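Local coordinates for protein YECBM32 (Yersinia enterocolitica, PDB 2JDA) that binds polygalacturonic acid, the backbone of plant pectin, as a periplasmic carbohydrate-binding module of the F5/8 type C (CBM32) family, at residues Gly23-Pro26 and Ala27-Ala30; Trp38-Ser41 and Gly42-Val46; Leu48-Asp51 and Lys52-Ile56. One frame throughout, in Å; residues are numbered along the deposited sequence.

Interaction 1 (Gly23-Pro26 and Ala27-Ala30); sequences GHVP and ANIA. With CA (calcium ion), chain C.
With CG1 anti to its own carbonyl carbon (chi1 -68°), Val25 holds its other methyl, CG2, between the backbone N and that carbon, while Asn28 keeps CG beside its backbone N (chi1 -75°). These torsions bring Val25 CG2 to 3.7 Å from Asn28 CG, a plain van der Waals contact between neighbours in a tight turn, and the two side chains meet at an oblique angle. The backbone there is held by Asn28 N, which donates to Val25 O at 3.0 Å. One residue on, Ile29 N reaches Pro26 O in a straighter bond of 2.9 Å (N-H...O 168°), and Ala30 N to Ala27 O repeats the pattern within Ala27-Ala30. Each bond spans three residues, which makes this a short 3-10 turn, entered at Pro26, whose ring nitrogen has no hydrogen to donate. Just before it, His24 is the centre of an inverse gamma turn closed by a weak bond from Val25 N to Gly23 O. The 3-10 turn presents Asn28 O to the calcium ion at 2.3 Å; Asp31, Asp33, Thr36, Asn129 and Glu130 also bind the ion, and the site joins this loop to strand 125-133. Ile29 faces the interior instead: its CG2 packs against Pro26 O at 3.2 Å, and its side chain continues onto Val13, Trp38, Ile128 and Ile131. Pro26 lies against Tyr18 and against Val13 of strand 10-15.

Interaction 2 (Trp38-Ser41 and Gly42-Val46); sequences WAAS and GESWV
Ser41 O and Glu43 O are bridged by a single water that donates to each at 2.8 Å, spanning the bend in which the chain reverses. Inside the same bend Ser44 OG turns back to donate to Gly42 O at 3.0 Å, coming from well above the carbonyl plane; its torsion, beside the backbone N and anti to the carbonyl carbon (chi1 -60°), sets the hydroxyl on that side. Gly42 makes the turn with a positive phi of 77°. Ser44 OG also lies 3.5 Å from Ala40 CB, a contact that brings the two short side chains together between the strands. No hydrogen bond joins strands 38-41 and 44-46, although they run nearly antiparallel, with their axes 7.6 Å apart. They belong to different sheets, 38-41 pairing with strand 125-133 and 44-50 with strands 10-15 and 112-120, so the connection is a beta-arch of the sandwich and its inward side chains face one another across the interior. Trp38 is buried between the two strands. Its indole, with CG anti to the backbone N (chi1 169°), is covered on one face by Val46, the two side chains running past each other in opposite directions. Val46 CB stands 3.8 Å from the centroid of the six-membered ring of Trp38, almost on the normal, in a CH-pi contact. Val46 CG1 also touches the ring at CZ3, 3.6 Å away. Ser44 CB comes to the rim instead, near the ring plane, 4.1 Å from CH2. The indole nitrogen NE1 is bonded to Gly17 O, and Tyr18 and Thr117 also touch the Trp38 side chain.

Interaction 3 (Leu48-Asp51 and Lys52-Ile56); sequences LELD and KEQSI
Asp51 and Lys52 take the chain round a corner after Leu50, and Gln54 folds back over it. Asp51 and Lys52 lie side by side and point the same way. Lys52 CG sits between its own backbone N and carbonyl carbon (chi1 54°), which sets it alongside Asp51 OD2, 3.6 Å away. Lys52 NZ stays 5.0 Å from Asp51 OD2, too far for a salt bridge, though the opposite charges probably attract weakly. The carboxylate also receives a bond from Gln54: NE2 donates to Asp51 OD1 at 3.0 Å, from above the carboxylate plane but close to the plane of its own amide. The two flat groups stand 74° apart. Gln54 NE2 uses its second hydrogen on Lys52 O, at 2.9 Å and with a straighter angle of 161°, so both N-H groups are spent within the bend and the rotation of the amide is fixed. A water also donates to Asp51 OD1 and, in a longer bond, to Gln54 OE1. Leu50 CB lies 3.7 Å from Gln54 NE2, the two side chains crossing at about a right angle. Leu50 CD1 reaches further to meet Ile56 CD1 tip to tip at 3.6 Å, an apolar contact; Leu50 also touches Ile10, and Ile56 touches Ile133. The chain thus turns a corner from strand 44-50 of one sheet into strand 53-63 of the other, a beta-arch of the F5/8 type C sandwich.

In the fold
The three contacts follow one another along the chain. Interaction 1 lies in the loop between strands 10-15 and 38-41, and interaction 2 opens with the second of these, its centre about 11 Å away; the two touch where Pro26 packs on Trp38 and where His24 O probably bonds to Ala39 N. Interactions 2 and 3 sit at the two ends of strand 44-50, with centres about 22 Å apart, and at each end the chain crosses between the sheets of the sandwich. Interaction 1 meets interaction 3, about 19 Å off, through Ile29 and Leu48 in the interior. The loop that supplies a calcium ligand therefore packs on strands of both crossings, through Trp38 and Leu48.

Interaction 1 (Gly23-Pro26 and Ala27-Ala30)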
# COMPACT_ATOMS: atom_id res chain seq x y z
N GLY A 23 -0.24 16.64 8.59
CA GLY A 23 0.58 16.51 7.38
C GLY A 23 1.01 15.11 7.01
O GLY A 23 2.10 14.91 6.46
N HIS A 24 0.15 14.15 7.26
CA HIS A 24 0.39 12.75 6.89
C HIS A 24 -0.03 12.55 5.41
O HIS A 24 -1.04 11.89 5.09
CB HIS A 24 -0.39 11.80 7.79
CG HIS A 24 -0.03 11.92 9.23
ND1 HIS A 24 1.27 11.86 9.71
CD2 HIS A 24 -0.82 12.06 10.31
CE1 HIS A 24 1.28 11.98 11.02
NE2 HIS A 24 0.01 12.02 11.42
N VAL A 25 0.73 13.17 4.54
CA VAL A 25 0.42 13.35 3.14
C VAL A 25 0.68 12.07 2.34
O VAL A 25 1.47 11.23 2.76
CB VAL A 25 1.25 14.51 2.52
CG1 VAL A 25 0.81 15.87 3.10
CG2 VAL A 25 2.76 14.27 2.68
N PRO A 26 0.04 11.94 1.19
CA PRO A 26 0.23 10.74 0.37
C PRO A 26 1.70 10.42 0.01
O PRO A 26 2.13 9.25 0.09
CB PRO A 26 -0.63 11.05 -0.86
CG PRO A 26 -1.71 11.91 -0.32
CD PRO A 26 -0.99 12.83 0.62
N ALA A 27 2.51 11.43 -0.29
CA ALA A 27 3.89 11.17 -0.66
C ALA A 27 4.70 10.50 0.44
O ALA A 27 5.74 9.90 0.21
CB ALA A 27 4.54 12.43 -1.14
N ASN A 28 4.25 10.65 1.68
CA ASN A 28 4.90 10.01 2.82
C ASN A 28 4.90 8.49 2.69
O ASN A 28 5.62 7.81 3.41
CB ASN A 28 4.28 10.37 4.18
CG ASN A 28 4.61 11.77 4.71
OD1 ASN A 28 4.00 12.19 5.75
ND2 ASN A 28 5.49 12.44 4.09
N ILE A 29 4.03 7.93 1.85
CA ILE A 29 3.95 6.48 1.76
C ILE A 29 5.10 5.91 0.96
O ILE A 29 5.28 4.70 0.96
CB ILE A 29 2.57 6.08 1.11
CG1 ILE A 29 2.14 4.71 1.59
CG2 ILE A 29 2.60 6.14 -0.40
CD1 ILE A 29 0.76 4.30 1.10
N ALA A 30 5.85 6.77 0.25
CA ALA A 30 6.85 6.31 -0.70
C ALA A 30 8.17 7.07 -0.61
O ALA A 30 8.89 7.16 -1.62
CB ALA A 30 6.30 6.38 -2.10
CA CA C . 7.16 6.97 4.87

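Interaction 2 (Trp38-Ser41 and Gly42-Val46)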
# COMPACT_ATOMS: atom_id res chain seq x y z
N TRP A 38 1.36 8.16 5.39
CA TRP A 38 0.07 8.61 4.89
C TRP A 38 -1.00 8.09 5.82
O TRP A 38 -0.98 6.91 6.21
CB TRP A 38 -0.18 8.04 3.48
CG TRP A 38 -1.58 8.23 2.99
CD1 TRP A 38 -2.18 9.43 2.69
CD2 TRP A 38 -2.57 7.23 2.77
NE1 TRP A 38 -3.49 9.25 2.36
CE2 TRP A 38 -3.75 7.90 2.34
CE3 TRP A 38 -2.61 5.83 2.91
CZ2 TRP A 38 -4.92 7.21 2.07
CZ3 TRP A 38 -3.76 5.16 2.63
CH2 TRP A 38 -4.91 5.86 2.20
N ALA A 39 -1.97 8.92 6.13
CA ALA A 39 -3.13 8.52 6.94
C ALA A 39 -4.38 9.24 6.45
O ALA A 39 -4.35 10.43 6.16
CB ALA A 39 -2.95 8.82 8.38
N ALA A 40 -5.49 8.51 6.39
CA ALA A 40 -6.78 9.05 5.94
C ALA A 40 -7.87 8.30 6.66
O ALA A 40 -7.66 7.17 7.06
CB ALA A 40 -6.93 8.88 4.46
N SER A 41 -9.06 8.90 6.83
CA SER A 41 -10.15 8.29 7.59
C SER A 41 -11.29 7.85 6.66
O SER A 41 -11.56 8.45 5.60
CB SER A 41 -10.65 9.22 8.68
OG SER A 41 -10.96 10.46 8.21
N GLY A 42 -11.95 6.77 7.09
CA GLY A 42 -13.02 6.19 6.33
C GLY A 42 -12.50 5.38 5.17
O GLY A 42 -11.31 5.06 5.11
N GLU A 43 -13.36 4.97 4.27
CA GLU A 43 -12.94 4.21 3.11
C GLU A 43 -12.18 5.19 2.23
O GLU A 43 -12.71 6.24 1.83
CB GLU A 43 -14.11 3.58 2.36
CG GLU A 43 -14.69 2.37 3.06
CD GLU A 43 -15.85 1.73 2.25
OE1 GLU A 43 -15.65 1.56 1.02
OE2 GLU A 43 -16.79 1.31 2.98
N SER A 44 -10.94 4.83 1.93
CA SER A 44 -9.97 5.71 1.32
C SER A 44 -9.25 4.96 0.19
O SER A 44 -9.47 3.74 -0.02
CB SER A 44 -9.00 6.17 2.37
OG SER A 44 -9.64 6.87 3.41
N TRP A 45 -8.37 5.65 -0.49
CA TRP A 45 -7.50 4.99 -1.47
C TRP A 45 -6.23 5.78 -1.59
O TRP A 45 -6.20 6.98 -1.37
CB TRP A 45 -8.17 4.78 -2.86
CG TRP A 45 -8.71 6.00 -3.49
CD1 TRP A 45 -9.96 6.51 -3.36
CD2 TRP A 45 -7.96 6.99 -4.22
NE1 TRP A 45 -10.05 7.72 -4.01
CE2 TRP A 45 -8.83 8.04 -4.54
CE3 TRP A 45 -6.63 7.07 -4.66
CZ2 TRP A 45 -8.43 9.15 -5.26
CZ3 TRP A 45 -6.25 8.17 -5.41
CH2 TRP A 45 -7.15 9.21 -5.69
N VAL A 46 -5.16 5.08 -1.96
CA VAL A 46 -3.86 5.67 -2.28
C VAL A 46 -3.37 4.98 -3.54
O VAL A 46 -3.47 3.75 -3.67
CB VAL A 46 -2.90 5.57 -1.09
CG1 VAL A 46 -2.61 4.13 -0.65
CG2 VAL A 46 -1.59 6.32 -1.41
O HOH W 1 -13.45 8.33 3.56

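Interaction 3 (Leu48-Asp51 and Lys52-Ile56)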
# COMPACT_ATOMS: atom_id res chain seq x y z
N LEU A 48 -0.37 4.68 -6.56
CA LEU A 48 1.05 4.73 -6.86
C LEU A 48 1.22 4.68 -8.36
O LEU A 48 0.74 3.71 -9.00
CB LEU A 48 1.78 3.57 -6.21
CG LEU A 48 1.48 3.34 -4.76
CD1 LEU A 48 2.14 2.05 -4.30
CD2 LEU A 48 1.88 4.50 -3.90
N GLU A 49 1.84 5.69 -8.93
CA GLU A 49 2.17 5.70 -10.36
C GLU A 49 3.64 5.41 -10.50
O GLU A 49 4.47 6.05 -9.85
CB GLU A 49 1.85 7.06 -11.00
CG GLU A 49 2.20 7.14 -12.49
CD GLU A 49 1.91 8.50 -13.09
OE1 GLU A 49 1.03 9.23 -12.56
OE2 GLU A 49 2.54 8.77 -14.17
N LEU A 50 3.95 4.39 -11.31
CA LEU A 50 5.33 4.01 -11.62
C LEU A 50 5.83 4.83 -12.81
O LEU A 50 5.05 5.39 -13.56
CB LEU A 50 5.43 2.52 -11.91
CG LEU A 50 4.79 1.61 -10.84
CD1 LEU A 50 4.97 0.16 -11.22
CD2 LEU A 50 5.39 1.88 -9.48
N ASP A 51 7.14 4.77 -13.02
CA ASP A 51 7.73 5.53 -14.14
C ASP A 51 7.26 5.03 -15.50
O ASP A 51 7.10 5.79 -16.47
CB ASP A 51 9.26 5.50 -14.00
CG ASP A 51 9.85 4.10 -14.15
OD1 ASP A 51 9.46 3.16 -13.39
OD2 ASP A 51 10.74 3.86 -15.03
N LYS A 52 6.99 3.72 -15.61
CA LYS A 52 6.45 3.13 -16.81
C LYS A 52 5.68 1.85 -16.49
O LYS A 52 5.85 1.28 -15.40
CB LYS A 52 7.58 2.73 -17.78
CG LYS A 52 8.60 1.85 -17.16
CD LYS A 52 9.73 1.40 -18.13
CE LYS A 52 10.79 0.77 -17.24
NZ LYS A 52 10.55 -0.69 -17.00
N GLU A 53 4.90 1.41 -17.45
CA GLU A 53 4.31 0.08 -17.38
C GLU A 53 5.42 -0.96 -17.28
O GLU A 53 6.39 -0.98 -18.06
CB GLU A 53 3.43 -0.32 -18.58
CG GLU A 53 2.24 0.50 -18.93
CD GLU A 53 1.49 -0.06 -20.11
OE1 GLU A 53 0.53 0.60 -20.49
OE2 GLU A 53 1.84 -1.12 -20.73
N GLN A 54 5.29 -1.85 -16.30
CA GLN A 54 6.31 -2.84 -16.06
C GLN A 54 5.77 -4.02 -15.24
O GLN A 54 4.67 -3.96 -14.71
CB GLN A 54 7.48 -2.22 -15.35
CG GLN A 54 7.14 -1.67 -13.96
CD GLN A 54 8.24 -0.77 -13.45
OE1 GLN A 54 9.25 -1.26 -12.93
NE2 GLN A 54 8.06 0.53 -13.63
N SER A 55 6.56 -5.08 -15.14
CA SER A 55 6.17 -6.28 -14.43
C SER A 55 6.25 -6.04 -12.96
O SER A 55 7.21 -5.44 -12.45
CB SER A 55 7.08 -7.42 -14.83
OG SER A 55 6.97 -7.61 -16.24
N ILE A 56 5.19 -6.48 -12.28
CA ILE A 56 5.04 -6.35 -10.82
C ILE A 56 4.95 -7.74 -10.23
O ILE A 56 4.08 -8.54 -10.65
CB ILE A 56 3.74 -5.60 -10.45
CG1 ILE A 56 3.48 -4.39 -11.32
CG2 ILE A 56 3.68 -5.36 -8.97
CD1 ILE A 56 4.43 -3.41 -11.12
O HOH W 2 10.97 1.47 -12.25